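Local coordinates for protein SAG family member (Sag19) (Eimeria tenella, PDB 6ZZB) that serves as a major surface antigen of this apicomplexan parasite and is related to the CAP proteins, though its molecular function is not known, at residues G106-V109 with D110-E113; S94-A97 with P98-A101; P213-K216 with E217-P220. All blocks are in the same frame, centred on the assembly; numbering follows the deposited sequence. Where two conformers were deposited one is given.

How the contacts relate
From the N terminus the chain meets contact 2 first, where residues 94-101 turn out of a loop into helix 97-105, setting the helix start between helix 77-86 and strand 190-196. Contact 1, at 106-113, closes the start of the loop after that helix; its disulfide ties it to the connection between strands 190-196 and 203-211, and its centre is about 16 Å from that of contact 2. Contact 3, at 213-220, turns the chain between strand 203-211 and helix 223-231, packs on helix 175-183, and lies across the centre of the chain from contact 1, with centres about 31 Å apart. The three closures come in series, with no nesting or crossing.

Contact 1 (G106-V109 with D110-E113); sequences GSNV and DTCE
Asn108 O is the acceptor round which this continuous piece of loop winds, taking backbone N-H groups from both Thr111 and Cys112. The Thr111 N to Asn108 O bond, 2.9 Å long, closes a tight turn over Val109 and Asp110, and its donor sits above the carbonyl plane. Cys112 N, also 2.9 Å from Asn108 O, comes almost straight along the C=O axis, with an angle of 168° at the oxygen. Cys112 then takes positive phi, which carries the chain out of the turn.

The side chain of Asn108 grips the same turn a second time. Its CG stands opposite the backbone N (chi1 -173°), a torsion that swings the amide forward over the next residues; there OD1 accepts from Asp110 N at 2.9 Å, again from above the amide plane. The amide and the Asp110 carboxylate are turned 56° apart and are joined by water: one molecule lies 2.9 Å from Asn108 ND2, from which it accepts, and donates to Asp110 OD2 at 2.7 Å. A second water links Asn108 N, 3.0 Å away, to Thr111 OG1, so the hydroxyl is tied back to the backbone at the turn's start. On the inner side, Val109 is buried against Asp198, and the sulfur of Cys112 leaves to form a disulfide with Cys199, fastening the loop to the connection between strands 190-196 and 203-211.

An Asx turn laid over consecutive i+3 and i+4 backbone bonds to the carbonyl of the same asparagine is the hallmark of an Asx motif, here just beyond helix 97-105.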
ATOM      1  N   GLY A 106     -14.659  -5.587  -0.026  1.00 10.77           N
ATOM      2  CA  GLY A 106     -16.128  -5.608   0.004  1.00 11.29           C
ATOM      3  C   GLY A 106     -16.660  -6.346   1.195  1.00 11.96           C
ATOM      4  O   GLY A 106     -15.934  -7.118   1.835  1.00 13.63           O
ATOM      5  N   SER A 107     -17.952  -6.181   1.471  1.00 12.30           N
ATOM      6  CA  SER A 107     -18.599  -6.691   2.706  0.50 14.02           C
ATOM      7  C   SER A 107     -19.269  -8.047   2.463  1.00 14.45           C
ATOM      8  O   SER A 107     -19.815  -8.572   3.449  1.00 17.22           O
ATOM      9  CB  SER A 107     -19.577  -5.691   3.242  0.50 15.11           C
ATOM     10  OG  SER A 107     -18.897  -4.590   3.824  0.50 17.60           O
ATOM     11  N   ASN A 108     -19.168  -8.569   1.247  1.00 14.34           N
ATOM     12  CA  ASN A 108     -19.752  -9.888   0.901  1.00 15.37           C
ATOM     13  C   ASN A 108     -18.660 -10.756   0.294  1.00 13.20           C
ATOM     14  O   ASN A 108     -18.272 -10.525  -0.861  1.00 13.94           O
ATOM     15  CB  ASN A 108     -20.960  -9.720  -0.008  1.00 16.46           C
ATOM     16  CG  ASN A 108     -21.700 -11.016  -0.259  1.00 17.89           C
ATOM     17  OD1 ASN A 108     -21.274 -12.063   0.224  1.00 17.25           O
ATOM     18  ND2 ASN A 108     -22.790 -10.938  -1.006  1.00 19.58           N
ATOM     19  N   VAL A 109     -18.282 -11.771   1.077  1.00 14.17           N
ATOM     20  CA  VAL A 109     -17.285 -12.784   0.626  1.00 14.53           C
ATOM     21  C   VAL A 109     -17.727 -13.444  -0.695  1.00 14.81           C
ATOM     22  O   VAL A 109     -16.877 -13.921  -1.439  1.00 15.06           O
ATOM     23  CB  VAL A 109     -17.035 -13.782   1.764  1.00 15.87           C
ATOM     24  CG1 VAL A 109     -18.217 -14.742   1.957  1.00 16.41           C
ATOM     25  CG2 VAL A 109     -15.759 -14.578   1.575  1.00 16.07           C
ATOM     26  N   ASP A 110     -19.030 -13.446  -1.000  1.00 16.71           N
ATOM     27  CA  ASP A 110     -19.565 -14.063  -2.243  1.00 17.22           C
ATOM     28  C   ASP A 110     -19.206 -13.237  -3.476  1.00 18.08           C
ATOM     29  O   ASP A 110     -19.217 -13.786  -4.596  1.00 19.31           O
ATOM     30  CB  ASP A 110     -21.080 -14.297  -2.163  1.00 17.52           C
ATOM     31  CG  ASP A 110     -21.487 -15.296  -1.095  1.00 19.21           C
ATOM     32  OD1 ASP A 110     -20.622 -16.060  -0.630  1.00 20.75           O
ATOM     33  OD2 ASP A 110     -22.685 -15.291  -0.707  1.00 21.66           O
ATOM     34  N   THR A 111     -18.883 -11.942  -3.335  1.00 16.27           N
ATOM     35  CA  THR A 111     -18.643 -11.070  -4.502  1.00 15.95           C
ATOM     36  C   THR A 111     -17.261 -10.380  -4.472  1.00 13.41           C
ATOM     37  O   THR A 111     -16.673 -10.214  -5.530  1.00 16.19           O
ATOM     38  CB  THR A 111     -19.732 -10.000  -4.657  1.00 17.59           C
ATOM     39  OG1 THR A 111     -19.642  -9.078  -3.566  1.00 19.26           O
ATOM     40  CG2 THR A 111     -21.119 -10.610  -4.694  1.00 18.70           C
ATOM     41  N   CYS A 112     -16.810  -9.946  -3.293  1.00 14.74           N
ATOM     42  CA  CYS A 112     -15.637  -9.035  -3.146  1.00 14.28           C
ATOM     43  C   CYS A 112     -15.614  -8.089  -4.343  1.00 13.53           C
ATOM     44  O   CYS A 112     -14.611  -7.942  -5.008  1.00 13.40           O
ATOM     45  CB  CYS A 112     -14.329  -9.801  -2.997  1.00 15.11           C
ATOM     46  SG  CYS A 112     -14.281 -10.688  -1.434  1.00 14.40           S
ATOM     47  N   GLU A 113     -16.740  -7.419  -4.580  1.00 14.86           N
ATOM     48  CA  GLU A 113     -16.902  -6.735  -5.880  1.00 16.10           C
ATOM     49  C   GLU A 113     -16.116  -5.423  -5.965  1.00 15.46           C
ATOM     50  O   GLU A 113     -15.786  -5.014  -7.075  1.00 17.04           O
ATOM     51  CB  GLU A 113     -18.368  -6.519  -6.222  1.00 18.51           C
ATOM     52  CG  GLU A 113     -19.131  -5.715  -5.221  1.00 20.15           C
ATOM     53  CD  GLU A 113     -18.860  -4.222  -5.238  1.00 21.59           C
ATOM     54  OE1 GLU A 113     -18.581  -3.686  -6.333  1.00 25.88           O
ATOM     55  OE2 GLU A 113     -18.868  -3.628  -4.174  1.00 25.14           O
TER
HETATM   56  O   HOH W   1     -18.343  -7.536  -1.428  1.00 15.75           O
HETATM   57  O   HOH W   2     -24.339 -13.369  -1.493  1.00 33.11           O

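Contact 2 (S94-A97 with P98-A101); sequences SPTA and PKIA
Thr96 and Lys99 meet at the start of helix 97-105, where Thr96 is the N-cap. A chi1 of 62° turns its OG1 in toward the first turn, where it accepts from Lys99 N in a weak capping bond of 3.4 Å. The main chain supplies the firmer links: Ile100 N to Thr96 O and Ala101 N to Ala97 O are both 2.9 Å.

The tight part is the buried side. Facing the sheet, Ala97 CB lies 3.5 Å from Pro98 CD, a closeness that follows from the peptide link between these neighbours; the proline sits in the first turn, where its lack of an N-H costs the helix no bond. Facing helix 77-86, Ile100 brings CG1 to 3.4 Å from a carbonyl oxygen, Thr96 O, while its CD1 only grazes Pro95 CB.

The solvent side is looser in carbon contacts and is held by polar bonds. Lys99 runs extended beyond CG back past Thr96 OG1, which its CG approaches to 3.3 Å, to the exposed Ser94. There NZ donates to Ser94 O at 2.9 Å from above the carbonyl plane, and it also bonds to Ala93 O, so the ammonium group ties down the loop leading into the helix.

Pro95, Thr96 and Ile100 pack on helix 77-86, with Pro95 O bonded to Thr81 OG1, while Ala97 and Pro98 rest on strand 190-196, wedging the helix start between helix and sheet.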
ATOM      1  N   SER A  94     -11.572   1.122  15.397  1.00 15.39           N
ATOM      2  CA  SER A  94     -10.200   0.681  15.742  1.00 16.09           C
ATOM      3  C   SER A  94      -9.534   0.099  14.496  1.00 12.57           C
ATOM      4  O   SER A  94      -9.172  -1.075  14.452  1.00 13.94           O
ATOM      5  CB  SER A  94     -10.218  -0.321  16.852  1.00 17.07           C
ATOM      6  OG  SER A  94     -10.714   0.294  18.031  1.00 20.91           O
ATOM      7  N   PRO A  95      -9.348   0.917  13.447  1.00 12.87           N
ATOM      8  CA  PRO A  95      -8.909   0.379  12.153  1.00 12.05           C
ATOM      9  C   PRO A  95      -7.496  -0.198  12.197  1.00 11.82           C
ATOM     10  O   PRO A  95      -6.602   0.360  12.852  1.00 12.53           O
ATOM     11  CB  PRO A  95      -9.020   1.570  11.203  1.00 12.66           C
ATOM     12  CG  PRO A  95      -8.849   2.766  12.137  1.00 12.60           C
ATOM     13  CD  PRO A  95      -9.595   2.347  13.390  1.00 12.82           C
ATOM     14  N   THR A  96      -7.327  -1.281  11.488  1.00 10.17           N
ATOM     15  CA  THR A  96      -6.066  -2.033  11.377  1.00 10.62           C
ATOM     16  C   THR A  96      -5.900  -2.460   9.924  1.00 10.69           C
ATOM     17  O   THR A  96      -6.883  -2.362   9.155  1.00 10.93           O
ATOM     18  CB  THR A  96      -6.080  -3.264  12.275  1.00 11.03           C
ATOM     19  OG1 THR A  96      -7.153  -4.069  11.779  1.00 11.38           O
ATOM     20  CG2 THR A  96      -6.291  -2.960  13.746  1.00 12.12           C
ATOM     21  N   ALA A  97      -4.739  -2.957   9.540  1.00 10.17           N
ATOM     22  CA  ALA A  97      -4.550  -3.412   8.156  1.00  9.91           C
ATOM     23  C   ALA A  97      -5.548  -4.501   7.802  1.00 10.45           C
ATOM     24  O   ALA A  97      -6.140  -4.444   6.722  1.00 10.13           O
ATOM     25  CB  ALA A  97      -3.121  -3.790   7.909  1.00 10.21           C
ATOM     26  N   PRO A  98      -5.806  -5.528   8.642  1.00 10.73           N
ATOM     27  CA  PRO A  98      -6.800  -6.528   8.260  1.00 10.48           C
ATOM     28  C   PRO A  98      -8.186  -5.924   8.032  1.00 10.51           C
ATOM     29  O   PRO A  98      -8.859  -6.279   7.073  1.00 10.59           O
ATOM     30  CB  PRO A  98      -6.807  -7.504   9.441  1.00 11.67           C
ATOM     31  CG  PRO A  98      -5.426  -7.369  10.024  1.00 12.53           C
ATOM     32  CD  PRO A  98      -5.051  -5.919   9.857  1.00 11.51           C
ATOM     33  N   LYS A  99      -8.603  -5.019   8.903  1.00 10.33           N
ATOM     34  CA  LYS A  99      -9.953  -4.433   8.771  1.00 11.03           C
ATOM     35  C   LYS A  99     -10.033  -3.592   7.512  1.00 11.01           C
ATOM     36  O   LYS A  99     -11.093  -3.553   6.860  1.00 11.61           O
ATOM     37  CB  LYS A  99     -10.324  -3.599   9.976  1.00 11.41           C
ATOM     38  CG  LYS A  99     -10.412  -4.406  11.249  1.00 13.23           C
ATOM     39  CD  LYS A  99     -10.567  -3.517  12.462  1.00 15.81           C
ATOM     40  CE  LYS A  99     -10.754  -4.297  13.741  1.00 18.08           C
ATOM     41  NZ  LYS A  99     -10.946  -3.371  14.879  1.00 19.69           N
ATOM     42  N   ILE A 100      -8.970  -2.892   7.149  1.00 10.24           N
ATOM     43  CA  ILE A 100      -8.973  -2.066   5.924  1.00  9.33           C
ATOM     44  C   ILE A 100      -8.949  -2.981   4.703  1.00  9.64           C
ATOM     45  O   ILE A 100      -9.685  -2.693   3.737  1.00  9.28           O
ATOM     46  CB  ILE A 100      -7.814  -1.063   5.944  1.00 10.43           C
ATOM     47  CG1 ILE A 100      -8.086   0.002   7.000  1.00 10.85           C
ATOM     48  CG2 ILE A 100      -7.596  -0.454   4.568  1.00  9.97           C
ATOM     49  CD1 ILE A 100      -6.872   0.848   7.371  1.00 11.56           C
ATOM     50  N   ALA A 101      -8.173  -4.060   4.704  1.00  9.57           N
ATOM     51  CA  ALA A 101      -8.188  -4.983   3.541  1.00  9.52           C
ATOM     52  C   ALA A 101      -9.623  -5.465   3.292  1.00 10.25           C
ATOM     53  O   ALA A 101     -10.076  -5.498   2.126  1.00  9.72           O
ATOM     54  CB  ALA A 101      -7.233  -6.139   3.774  1.00  9.83           C
TER

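Contact 3 (P213-K216 with E217-P220); sequences PLRK and EDKP
A type II beta turn from Arg215 to Asp218, with Lys216 and Glu217 at its corners, reverses the chain in the loop after strand 203-211. Asp218 N closes it on Arg215 O at 3.0 Å, the donor tilted 26° from the carbonyl plane. Glu217 takes positive phi (79°), as the third residue of this turn type does.

Asp218 locks the turn with its side chain as well. With chi1 near -70° the carboxylate folds back across the mouth of the turn, and OD2 accepts from Arg215 N at 2.9 Å with the N-H meeting it from above the carboxylate plane. Arg215 is therefore bonded to Asp218 through both its N and its O. OD2 has a stronger partner in Lys187, with which it makes a salt bridge; that charge would be expected to favour the ionised carboxylate. The same lysine bonds to Pro213 O, so one ammonium group spans the start of the loop and its turn.

Beside the Asp218 side chain, close to the plane of its carboxylate, Leu214 crosses obliquely. Its CD2 touches Asp218 CB at 4.0 Å and also Pro220 CB at 4.4 Å, a light apolar contact across the base of the reversal. Lys216 and Glu217 carry their side chains to the exposed outside.

In sequence the loop joins strand 203-211 to helix 223-231. In space it lies on helix 175-183, where Leu214 packs on Ala181 and Phe182, and on neighbouring loops: Pro220 meets Phe172, and the backbone of Glu217 and Asp218 bonds to Tyr165.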
ATOM      1  N   PRO A 213       2.283   7.752   7.252  1.00 12.60           N
ATOM      2  CA  PRO A 213       1.762   7.716   5.895  1.00 13.24           C
ATOM      3  C   PRO A 213       2.145   8.934   5.067  1.00 14.67           C
ATOM      4  O   PRO A 213       2.134  10.055   5.583  1.00 14.56           O
ATOM      5  CB  PRO A 213       0.240   7.671   6.087  1.00 13.34           C
ATOM      6  CG  PRO A 213       0.013   8.351   7.430  1.00 12.98           C
ATOM      7  CD  PRO A 213       1.219   7.936   8.251  1.00 12.55           C
ATOM      8  N   LEU A 214       2.353   8.728   3.776  1.00 15.02           N
ATOM      9  CA  LEU A 214       2.338   9.853   2.827  1.00 16.36           C
ATOM     10  C   LEU A 214       0.970  10.504   2.838  1.00 16.53           C
ATOM     11  O   LEU A 214      -0.057   9.802   2.852  1.00 16.92           O
ATOM     12  CB  LEU A 214       2.641   9.383   1.405  1.00 18.95           C
ATOM     13  CG  LEU A 214       4.084   9.052   1.138  1.00 21.74           C
ATOM     14  CD1 LEU A 214       4.175   8.384  -0.228  1.00 21.57           C
ATOM     15  CD2 LEU A 214       4.946  10.308   1.205  1.00 21.85           C
ATOM     16  N   ARG A 215       0.942  11.828   2.763  1.00 16.81           N
ATOM     17  CA  ARG A 215      -0.311  12.603   2.694  1.00 18.30           C
ATOM     18  C   ARG A 215      -0.238  13.587   1.527  1.00 17.50           C
ATOM     19  O   ARG A 215       0.862  13.900   1.095  1.00 19.15           O
ATOM     20  CB  ARG A 215      -0.544  13.268   4.054  1.00 22.13           C
ATOM     21  CG  ARG A 215      -0.670  12.241   5.173  1.00 27.00           C
ATOM     22  CD  ARG A 215      -1.023  12.878   6.487  1.00 33.38           C
ATOM     23  NE  ARG A 215      -2.337  13.516   6.398  1.00 36.87           N
ATOM     24  CZ  ARG A 215      -2.763  14.482   7.197  1.00 35.23           C
ATOM     25  NH1 ARG A 215      -1.994  14.935   8.176  1.00 36.59           N
ATOM     26  NH2 ARG A 215      -3.972  14.982   7.021  1.00 39.68           N
ATOM     27  N   LYS A 216      -1.391  14.070   1.100  1.00 20.52           N
ATOM     28  CA  LYS A 216      -1.503  15.056   0.009  1.00 25.41           C
ATOM     29  C   LYS A 216      -0.525  16.189   0.298  1.00 26.52           C
ATOM     30  O   LYS A 216      -0.472  16.677   1.457  1.00 23.82           O
ATOM     31  CB  LYS A 216      -2.943  15.533  -0.151  1.00 26.22           C
ATOM     32  CG  LYS A 216      -3.243  16.137  -1.506  1.00 30.63           C
ATOM     33  CD  LYS A 216      -4.567  16.826  -1.536  1.00 32.84           C
ATOM     34  CE  LYS A 216      -4.798  17.566  -2.830  1.00 32.03           C
ATOM     35  NZ  LYS A 216      -6.242  17.826  -3.004  1.00 34.41           N
ATOM     36  N   GLU A 217       0.238  16.553  -0.740  1.00 29.41           N
ATOM     37  CA  GLU A 217       1.264  17.639  -0.786  1.00 30.32           C
ATOM     38  C   GLU A 217       2.610  17.242  -0.162  1.00 27.93           C
ATOM     39  O   GLU A 217       3.554  17.995  -0.381  1.00 26.78           O
ATOM     40  CB  GLU A 217       0.743  18.973  -0.239  1.00 34.20           C
ATOM     41  CG  GLU A 217      -0.303  19.600  -1.136  1.00 37.30           C
ATOM     42  CD  GLU A 217      -0.460  21.103  -0.991  1.00 42.78           C
ATOM     43  OE1 GLU A 217       0.562  21.816  -1.052  1.00 45.68           O
ATOM     44  OE2 GLU A 217      -1.607  21.559  -0.833  1.00 48.35           O
ATOM     45  N   ASP A 218       2.789  16.069   0.461  1.00 21.98           N
ATOM     46  CA  ASP A 218       4.150  15.584   0.785  1.00 20.23           C
ATOM     47  C   ASP A 218       4.955  15.449  -0.511  1.00 19.76           C
ATOM     48  O   ASP A 218       4.371  15.025  -1.531  1.00 19.56           O
ATOM     49  CB  ASP A 218       4.142  14.222   1.477  1.00 18.73           C
ATOM     50  CG  ASP A 218       3.600  14.259   2.891  1.00 21.57           C
ATOM     51  OD1 ASP A 218       3.413  15.376   3.422  1.00 25.57           O
ATOM     52  OD2 ASP A 218       3.372  13.180   3.453  1.00 20.46           O
ATOM     53  N   LYS A 219       6.243  15.761  -0.447  1.00 19.11           N
ATOM     54  CA  LYS A 219       7.205  15.464  -1.532  1.00 20.90           C
ATOM     55  C   LYS A 219       7.715  14.054  -1.288  1.00 18.16           C
ATOM     56  O   LYS A 219       8.401  13.780  -0.319  1.00 20.32           O
ATOM     57  CB  LYS A 219       8.296  16.530  -1.526  1.00 23.83           C
ATOM     58  CG  LYS A 219       7.772  17.906  -1.922  1.00 27.28           C
ATOM     59  CD  LYS A 219       8.827  18.876  -2.341  1.00 31.35           C
ATOM     60  CE  LYS A 219       8.232  20.180  -2.824  1.00 34.46           C
ATOM     61  NZ  LYS A 219       9.269  21.234  -2.902  1.00 39.50           N
ATOM     62  N   PRO A 220       7.288  13.064  -2.090  1.00 18.70           N
ATOM     63  CA  PRO A 220       7.646  11.683  -1.787  1.00 19.22           C
ATOM     64  C   PRO A 220       9.121  11.296  -1.930  1.00 20.99           C
ATOM     65  O   PRO A 220       9.548  10.423  -1.240  1.00 20.87           O
ATOM     66  CB  PRO A 220       6.767  10.893  -2.776  1.00 18.27           C
ATOM     67  CG  PRO A 220       6.573  11.856  -3.912  1.00 19.73           C
ATOM     68  CD  PRO A 220       6.379  13.196  -3.234  1.00 18.88           C
TER